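Local coordinates for biofilm-associated surface protein (Staphylococcus aureus, PDB 7C7U) that is a cell-wall-anchored surface adhesin that takes part in biofilm formation, probably by switching to functional amyloid under the control of bound calcium, at residues Asn68-Ile79 with Leu163-Glu174; Arg179-Phe187 with Ala212-Asn220. One frame throughout, in Å; residues are numbered along the deposited sequence.

Interaction 1: residues Asn68-Ile79 with Leu163-Glu174; sequences NRYKIDLKLDPI and LNHQVFVRDSRE. With CA (calcium ion), chain C.
R69 and D171 meet where two antiparallel strands, 70-76 and 163-171, leave their pairing, and a calcium ion joins the other end. Between these ends the backbones of K71, D73 and K75 form hydrogen-bonded pairs with R170, F168 and Q166, the zipper of an antiparallel sheet.

The charged end is a salt-bridge network. An extended R69 grips the carboxylate side-on: NE reaches D171 OD1 at 3.0 Å from above the carboxylate plane, while NH2 meets D171 OD2 at 2.7 Å on its syn side. NH2 also makes a long salt bridge to E174 OE2, and E174 OE1 bonds T27. The backbone N of E174 approaches D171 OD1 from the opposite face, an Asx motif. R173 stacks flat on the R69 guanidinium, with planes 10° apart, and Y70 OH, itself bonded to N29, lies over the other face. S172 gives both its N and its OG to R69 O.

Aromatic and ionic contacts share D73. Its CB sits over the F168 ring, 3.9 Å from the centroid, and its OD2 forms a salt bridge with R170 NE at 3.5 Å, although R170 also pairs with E115.

At the metal end, D77 OD2 and N164 OD1 bind calcium at 2.4 and 2.5 Å, with two waters, N161 and K162 completing the site. D77 OD2 also accepts from N164 N, while D77 OD1 caps the following helix through I79 N. Calcium probably offsets the repulsion between D77 OD2 and N164 OD1, 3.1 Å apart, so ion binding and strand pairing are likely to be coupled here.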
# COMPACT_ATOMS: atom_id res chain seq x y z
N ASN A 68 -5.64 -25.31 4.16
CA ASN A 68 -5.50 -24.21 5.11
C ASN A 68 -4.81 -23.00 4.50
O ASN A 68 -4.29 -22.16 5.24
CB ASN A 68 -4.77 -24.68 6.37
CG ASN A 68 -3.34 -25.11 6.09
OD1 ASN A 68 -3.06 -25.79 5.10
ND2 ASN A 68 -2.42 -24.70 6.96
N ARG A 69 -4.79 -22.90 3.17
CA ARG A 69 -4.12 -21.76 2.54
C ARG A 69 -4.80 -20.45 2.90
O ARG A 69 -4.12 -19.46 3.22
CB ARG A 69 -4.10 -21.92 1.02
CG ARG A 69 -3.38 -20.78 0.32
CD ARG A 69 -3.51 -20.86 -1.19
NE ARG A 69 -2.92 -19.69 -1.84
CZ ARG A 69 -2.71 -19.59 -3.15
NH1 ARG A 69 -3.04 -20.60 -3.95
NH2 ARG A 69 -2.17 -18.49 -3.65
N TYR A 70 -6.13 -20.41 2.90
CA TYR A 70 -6.86 -19.17 3.06
C TYR A 70 -7.39 -19.06 4.49
O TYR A 70 -8.02 -19.99 5.00
CB TYR A 70 -7.99 -19.07 2.04
CG TYR A 70 -7.47 -18.91 0.63
CD1 TYR A 70 -6.81 -17.76 0.25
CD2 TYR A 70 -7.62 -19.92 -0.31
CE1 TYR A 70 -6.32 -17.60 -1.02
CE2 TYR A 70 -7.12 -19.78 -1.60
CZ TYR A 70 -6.48 -18.62 -1.95
OH TYR A 70 -5.98 -18.44 -3.22
N LYS A 71 -7.15 -17.91 5.11
CA LYS A 71 -7.45 -17.67 6.51
C LYS A 71 -8.46 -16.55 6.65
O LYS A 71 -8.61 -15.71 5.77
CB LYS A 71 -6.18 -17.30 7.28
CG LYS A 71 -4.96 -18.17 6.99
CD LYS A 71 -4.88 -19.28 8.02
CE LYS A 71 -3.79 -20.29 7.68
NZ LYS A 71 -4.00 -21.56 8.43
N ILE A 72 -9.15 -16.54 7.78
CA ILE A 72 -10.03 -15.44 8.15
C ILE A 72 -9.26 -14.54 9.11
O ILE A 72 -8.74 -15.01 10.12
CB ILE A 72 -11.33 -15.96 8.78
CG1 ILE A 72 -12.14 -16.73 7.74
CG2 ILE A 72 -12.15 -14.82 9.37
CD1 ILE A 72 -13.32 -17.45 8.37
N ASP A 73 -9.16 -13.26 8.78
CA ASP A 73 -8.43 -12.30 9.59
C ASP A 73 -9.37 -11.24 10.12
O ASP A 73 -10.13 -10.63 9.36
CB ASP A 73 -7.29 -11.63 8.81
CG ASP A 73 -6.05 -12.47 8.81
OD1 ASP A 73 -6.18 -13.65 9.17
OD2 ASP A 73 -4.94 -11.95 8.50
N LEU A 74 -9.32 -11.03 11.43
CA LEU A 74 -10.09 -10.01 12.11
C LEU A 74 -9.12 -9.02 12.74
O LEU A 74 -8.33 -9.40 13.62
CB LEU A 74 -10.98 -10.62 13.17
CG LEU A 74 -11.74 -9.64 14.05
CD1 LEU A 74 -12.61 -8.73 13.21
CD2 LEU A 74 -12.63 -10.43 15.03
N LYS A 75 -9.21 -7.76 12.34
CA LYS A 75 -8.31 -6.71 12.81
C LYS A 75 -9.11 -5.69 13.60
O LYS A 75 -10.06 -5.11 13.08
CB LYS A 75 -7.61 -6.03 11.64
CG LYS A 75 -6.77 -4.83 12.05
CD LYS A 75 -5.94 -4.31 10.87
CE LYS A 75 -5.39 -2.93 11.19
NZ LYS A 75 -4.56 -2.88 12.44
N LEU A 76 -8.70 -5.44 14.84
CA LEU A 76 -9.47 -4.64 15.76
C LEU A 76 -8.74 -3.35 16.12
O LEU A 76 -7.52 -3.31 16.20
CB LEU A 76 -9.77 -5.41 17.04
CG LEU A 76 -10.57 -6.69 16.79
CD1 LEU A 76 -10.54 -7.57 18.03
CD2 LEU A 76 -11.99 -6.34 16.41
N ASP A 77 -9.53 -2.32 16.37
CA ASP A 77 -9.02 -1.05 16.83
C ASP A 77 -8.06 -1.26 18.00
O ASP A 77 -8.33 -2.08 18.89
CB ASP A 77 -10.19 -0.16 17.26
CG ASP A 77 -9.81 1.28 17.38
OD1 ASP A 77 -9.22 1.67 18.42
OD2 ASP A 77 -10.09 2.02 16.42
N PRO A 78 -6.92 -0.55 18.02
CA PRO A 78 -5.97 -0.67 19.15
C PRO A 78 -6.57 -0.46 20.53
O PRO A 78 -6.14 -1.10 21.50
CB PRO A 78 -4.93 0.41 18.83
CG PRO A 78 -5.00 0.59 17.36
CD PRO A 78 -6.42 0.33 16.95
N ILE A 79 -7.53 0.45 20.67
CA ILE A 79 -8.21 0.62 21.96
C ILE A 79 -8.76 -0.72 22.45
O ILE A 79 -8.63 -1.07 23.63
CB ILE A 79 -9.32 1.67 21.85
CG1 ILE A 79 -8.74 3.05 21.51
CG2 ILE A 79 -10.11 1.73 23.14
CD1 ILE A 79 -7.88 3.63 22.62
N LEU A 163 -14.09 3.29 16.79
CA LEU A 163 -13.43 2.03 17.11
C LEU A 163 -13.56 1.15 15.88
O LEU A 163 -14.60 0.53 15.66
CB LEU A 163 -14.05 1.38 18.35
CG LEU A 163 -14.04 2.29 19.58
CD1 LEU A 163 -15.05 1.80 20.62
CD2 LEU A 163 -12.63 2.38 20.17
N ASN A 164 -12.50 1.10 15.07
CA ASN A 164 -12.59 0.50 13.74
C ASN A 164 -12.44 -1.02 13.80
O ASN A 164 -11.84 -1.58 14.73
CB ASN A 164 -11.53 1.08 12.80
CG ASN A 164 -11.47 2.59 12.87
OD1 ASN A 164 -10.69 3.15 13.63
ND2 ASN A 164 -12.33 3.26 12.12
N HIS A 165 -13.02 -1.69 12.80
CA HIS A 165 -12.78 -3.11 12.61
C HIS A 165 -12.63 -3.39 11.13
O HIS A 165 -13.10 -2.63 10.28
CB HIS A 165 -13.88 -4.01 13.25
CG HIS A 165 -15.29 -3.67 12.87
ND1 HIS A 165 -15.81 -3.90 11.61
CD2 HIS A 165 -16.32 -3.18 13.61
CE1 HIS A 165 -17.08 -3.55 11.58
NE2 HIS A 165 -17.42 -3.10 12.78
N GLN A 166 -11.93 -4.47 10.83
CA GLN A 166 -11.78 -4.93 9.46
C GLN A 166 -11.74 -6.45 9.47
O GLN A 166 -11.19 -7.06 10.39
CB GLN A 166 -10.50 -4.35 8.83
CG GLN A 166 -10.31 -4.65 7.36
CD GLN A 166 -8.93 -4.25 6.88
OE1 GLN A 166 -7.93 -4.49 7.57
NE2 GLN A 166 -8.85 -3.64 5.70
N VAL A 167 -12.31 -7.06 8.43
CA VAL A 167 -12.29 -8.50 8.27
C VAL A 167 -11.96 -8.79 6.81
O VAL A 167 -12.34 -8.03 5.91
CB VAL A 167 -13.63 -9.14 8.73
CG1 VAL A 167 -14.78 -8.75 7.81
CG2 VAL A 167 -13.51 -10.63 8.85
N PHE A 168 -11.22 -9.87 6.58
CA PHE A 168 -10.89 -10.27 5.22
C PHE A 168 -10.33 -11.68 5.25
O PHE A 168 -9.98 -12.22 6.31
CB PHE A 168 -9.88 -9.31 4.57
CG PHE A 168 -8.64 -9.07 5.40
CD1 PHE A 168 -8.65 -8.09 6.40
CD2 PHE A 168 -7.47 -9.78 5.17
CE1 PHE A 168 -7.51 -7.85 7.17
CE2 PHE A 168 -6.32 -9.53 5.92
CZ PHE A 168 -6.34 -8.57 6.93
N VAL A 169 -10.27 -12.28 4.07
CA VAL A 169 -9.56 -13.53 3.85
C VAL A 169 -8.13 -13.19 3.45
O VAL A 169 -7.90 -12.36 2.56
CB VAL A 169 -10.26 -14.38 2.78
CG1 VAL A 169 -9.44 -15.62 2.43
CG2 VAL A 169 -11.66 -14.78 3.25
N ARG A 170 -7.16 -13.81 4.12
CA ARG A 170 -5.75 -13.64 3.79
C ARG A 170 -5.25 -14.88 3.06
O ARG A 170 -5.46 -16.01 3.52
CB ARG A 170 -4.90 -13.41 5.03
CG ARG A 170 -3.45 -12.94 4.72
CD ARG A 170 -2.66 -12.65 6.00
NE ARG A 170 -2.52 -13.82 6.86
CZ ARG A 170 -1.50 -14.68 6.83
NH1 ARG A 170 -1.48 -15.71 7.66
NH2 ARG A 170 -0.48 -14.49 5.99
N ASP A 171 -4.60 -14.66 1.92
CA ASP A 171 -3.83 -15.69 1.22
C ASP A 171 -2.54 -15.88 2.00
O ASP A 171 -1.64 -15.04 1.94
CB ASP A 171 -3.57 -15.26 -0.22
CG ASP A 171 -2.79 -16.30 -1.05
OD1 ASP A 171 -2.12 -17.19 -0.48
OD2 ASP A 171 -2.85 -16.20 -2.30
N SER A 172 -2.44 -16.98 2.75
CA SER A 172 -1.26 -17.16 3.60
C SER A 172 -0.02 -17.52 2.79
O SER A 172 1.09 -17.38 3.31
CB SER A 172 -1.52 -18.23 4.66
OG SER A 172 -1.60 -19.50 4.07
N ARG A 173 -0.19 -17.99 1.55
CA ARG A 173 0.98 -18.22 0.71
C ARG A 173 1.59 -16.91 0.25
O ARG A 173 2.82 -16.77 0.22
CB ARG A 173 0.60 -19.10 -0.49
CG ARG A 173 1.78 -19.42 -1.41
CD ARG A 173 1.36 -20.26 -2.61
NE ARG A 173 0.65 -21.47 -2.22
CZ ARG A 173 0.14 -22.34 -3.08
NH1 ARG A 173 0.26 -22.13 -4.39
NH2 ARG A 173 -0.51 -23.42 -2.65
N GLU A 174 0.76 -15.91 -0.06
CA GLU A 174 1.25 -14.64 -0.57
C GLU A 174 1.27 -13.52 0.47
O GLU A 174 1.85 -12.46 0.20
CB GLU A 174 0.40 -14.18 -1.76
CG GLU A 174 0.16 -15.24 -2.83
CD GLU A 174 -0.59 -14.68 -4.03
OE1 GLU A 174 -1.00 -13.50 -3.97
OE2 GLU A 174 -0.78 -15.42 -5.02
CA CA C . -9.90 4.34 15.74
O HOH W 1 -9.17 4.36 18.02
O HOH W 2 -9.05 5.45 13.78

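Interaction 2: residues Arg179-Phe187 with Ala212-Asn220; sequences RTSESSGYF and ASSGSATYN
With its OG turned anti to the backbone N (chi1 -157°), S183 reaches S214, whose own OG stands between its backbone N and carbonyl carbon (chi1 76°). S183 OG and S214 OG meet at 2.5 Å, a short hydrogen bond in which either may be the donor. The motif is a single antiparallel beta bridge, S184 with G215, made where the edge strand 210-220 of a five-stranded antiparallel sheet passes strand 183-187 of another sheet. The short strand segments run at 107° to each other, which is consistent with the pairing stopping at one bridge.

The bridge rests on one backbone bond, from S184 N to G215 O at 2.8 Å and nearly straight at 168°. S183 OG lies 3.1 Å from G215 O, but whether its proton goes there is unsettled.

Beside the bridge, waters fill in between E182 and strand 210-220. One water links E182 OE2, S184 OG and A217 N, and a second joins A217 O to E182 OE2, the latter weakly. E182 and S184 also have partners outside, Y26 and T384 respectively. Direct packing is sparse: S216 CB rests 3.5 Å from E182 O, and T218 CG2 lies 4.0 Å from E182 OE1.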
# COMPACT_ATOMS: atom_id res chain seq x y z
N ARG A 179 -8.97 -9.47 -2.55
CA ARG A 179 -9.62 -8.17 -2.71
C ARG A 179 -11.12 -8.24 -2.48
O ARG A 179 -11.69 -7.41 -1.77
CB ARG A 179 -9.30 -7.63 -4.10
CG ARG A 179 -9.96 -6.30 -4.47
CD ARG A 179 -9.54 -5.87 -5.87
NE ARG A 179 -8.27 -6.48 -6.26
CZ ARG A 179 -7.09 -5.86 -6.24
NH1 ARG A 179 -7.01 -4.59 -5.87
NH2 ARG A 179 -5.99 -6.51 -6.60
N THR A 180 -11.78 -9.26 -3.03
CA THR A 180 -13.24 -9.31 -2.96
C THR A 180 -13.76 -9.75 -1.60
O THR A 180 -14.97 -9.66 -1.37
CB THR A 180 -13.78 -10.26 -4.04
OG1 THR A 180 -13.08 -11.51 -3.97
CG2 THR A 180 -13.55 -9.66 -5.42
N SER A 181 -12.89 -10.19 -0.69
CA SER A 181 -13.33 -10.65 0.61
C SER A 181 -13.43 -9.54 1.65
O SER A 181 -14.02 -9.76 2.71
CB SER A 181 -12.38 -11.72 1.14
OG SER A 181 -11.17 -11.13 1.58
N GLU A 182 -12.89 -8.36 1.35
CA GLU A 182 -12.61 -7.36 2.36
C GLU A 182 -13.87 -6.62 2.80
O GLU A 182 -14.69 -6.19 1.98
CB GLU A 182 -11.58 -6.36 1.83
CG GLU A 182 -11.13 -5.35 2.87
CD GLU A 182 -10.71 -4.02 2.26
OE1 GLU A 182 -10.21 -4.02 1.11
OE2 GLU A 182 -10.89 -2.98 2.94
N SER A 183 -14.00 -6.46 4.10
CA SER A 183 -15.06 -5.65 4.65
C SER A 183 -14.52 -4.92 5.87
O SER A 183 -13.57 -5.37 6.49
CB SER A 183 -16.25 -6.53 5.06
OG SER A 183 -17.44 -5.79 5.09
N SER A 184 -15.13 -3.79 6.19
CA SER A 184 -14.67 -3.00 7.33
C SER A 184 -15.88 -2.36 7.99
O SER A 184 -17.03 -2.67 7.65
CB SER A 184 -13.62 -1.95 6.90
OG SER A 184 -14.13 -1.04 5.92
N GLY A 185 -15.63 -1.46 8.94
CA GLY A 185 -16.67 -0.77 9.68
C GLY A 185 -16.15 -0.23 11.00
O GLY A 185 -14.95 -0.09 11.22
N TYR A 186 -17.09 0.09 11.89
CA TYR A 186 -16.71 0.52 13.22
C TYR A 186 -17.83 0.17 14.17
O TYR A 186 -19.00 0.10 13.77
CB TYR A 186 -16.40 2.02 13.28
CG TYR A 186 -17.49 2.95 12.77
CD1 TYR A 186 -18.43 3.49 13.65
CD2 TYR A 186 -17.55 3.32 11.44
CE1 TYR A 186 -19.42 4.35 13.19
CE2 TYR A 186 -18.53 4.19 10.98
CZ TYR A 186 -19.46 4.69 11.86
OH TYR A 186 -20.44 5.55 11.41
N PHE A 187 -17.46 -0.08 15.43
CA PHE A 187 -18.42 -0.39 16.48
C PHE A 187 -19.24 0.85 16.82
O PHE A 187 -18.71 1.96 16.87
CB PHE A 187 -17.71 -0.87 17.74
CG PHE A 187 -17.00 -2.17 17.57
CD1 PHE A 187 -17.68 -3.37 17.70
CD2 PHE A 187 -15.62 -2.19 17.33
CE1 PHE A 187 -17.01 -4.57 17.56
CE2 PHE A 187 -14.95 -3.38 17.20
CZ PHE A 187 -15.64 -4.58 17.30
N ALA A 212 -27.88 -9.02 7.25
CA ALA A 212 -26.77 -8.25 7.80
C ALA A 212 -26.25 -7.34 6.71
O ALA A 212 -26.54 -7.54 5.53
CB ALA A 212 -25.66 -9.17 8.30
N SER A 213 -25.47 -6.33 7.12
CA SER A 213 -24.90 -5.43 6.13
C SER A 213 -23.53 -4.95 6.60
O SER A 213 -23.30 -4.74 7.79
CB SER A 213 -25.80 -4.22 5.88
OG SER A 213 -25.26 -3.35 4.92
N SER A 214 -22.65 -4.76 5.64
CA SER A 214 -21.34 -4.19 5.96
C SER A 214 -20.84 -3.47 4.72
O SER A 214 -21.41 -3.59 3.64
CB SER A 214 -20.37 -5.28 6.39
OG SER A 214 -19.93 -6.00 5.24
N GLY A 215 -19.77 -2.69 4.89
CA GLY A 215 -19.25 -1.90 3.80
C GLY A 215 -17.77 -2.15 3.61
O GLY A 215 -17.11 -2.76 4.44
N SER A 216 -17.28 -1.68 2.47
CA SER A 216 -15.85 -1.62 2.23
C SER A 216 -15.55 -0.31 1.53
O SER A 216 -16.37 0.16 0.74
CB SER A 216 -15.36 -2.82 1.41
OG SER A 216 -15.88 -2.78 0.09
N ALA A 217 -14.41 0.29 1.83
CA ALA A 217 -14.01 1.55 1.23
C ALA A 217 -12.60 1.35 0.68
O ALA A 217 -11.72 0.88 1.40
CB ALA A 217 -14.04 2.70 2.24
N THR A 218 -12.42 1.67 -0.60
CA THR A 218 -11.15 1.41 -1.28
C THR A 218 -10.78 2.61 -2.14
O THR A 218 -11.60 3.48 -2.41
CB THR A 218 -11.22 0.15 -2.16
OG1 THR A 218 -12.33 0.25 -3.06
CG2 THR A 218 -11.35 -1.11 -1.32
N TYR A 219 -9.53 2.62 -2.60
CA TYR A 219 -9.06 3.63 -3.53
C TYR A 219 -8.94 3.01 -4.92
O TYR A 219 -8.46 1.89 -5.07
CB TYR A 219 -7.70 4.19 -3.08
CG TYR A 219 -7.01 5.01 -4.13
CD1 TYR A 219 -7.50 6.26 -4.51
CD2 TYR A 219 -5.86 4.54 -4.75
CE1 TYR A 219 -6.87 7.01 -5.47
CE2 TYR A 219 -5.21 5.29 -5.72
CZ TYR A 219 -5.73 6.51 -6.08
OH TYR A 219 -5.10 7.26 -7.03
N ASN A 220 -9.39 3.74 -5.94
CA ASN A 220 -9.28 3.29 -7.33
C ASN A 220 -8.71 4.42 -8.18
O ASN A 220 -9.37 5.45 -8.38
CB ASN A 220 -10.63 2.79 -7.87
CG ASN A 220 -10.50 2.13 -9.24
OD1 ASN A 220 -9.93 2.71 -10.17
ND2 ASN A 220 -11.01 0.91 -9.37
O HOH W 3 -8.02 -1.52 -5.19
O HOH W 4 -12.74 -1.15 3.89
O HOH W 5 -9.39 -0.11 1.61

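In the fold
Strand 163-171 is the common element: it pairs with strand 70-76 in interaction 1 and, along its other edge, with strand 183-187, which carries interaction 2 onward to the neighbouring sheet. The centres of the two contacts are about 12 Å apart, and they touch directly. V167 N lies 2.9 Å from S183 O, and V169 N is equally far from S181 OG, both probable hydrogen bonds. T384 adds a further tie, binding N164 in one contact and S184 in the other. Calcium belongs to interaction 1, yet the S184 side chain lies about 11 Å from that same ion.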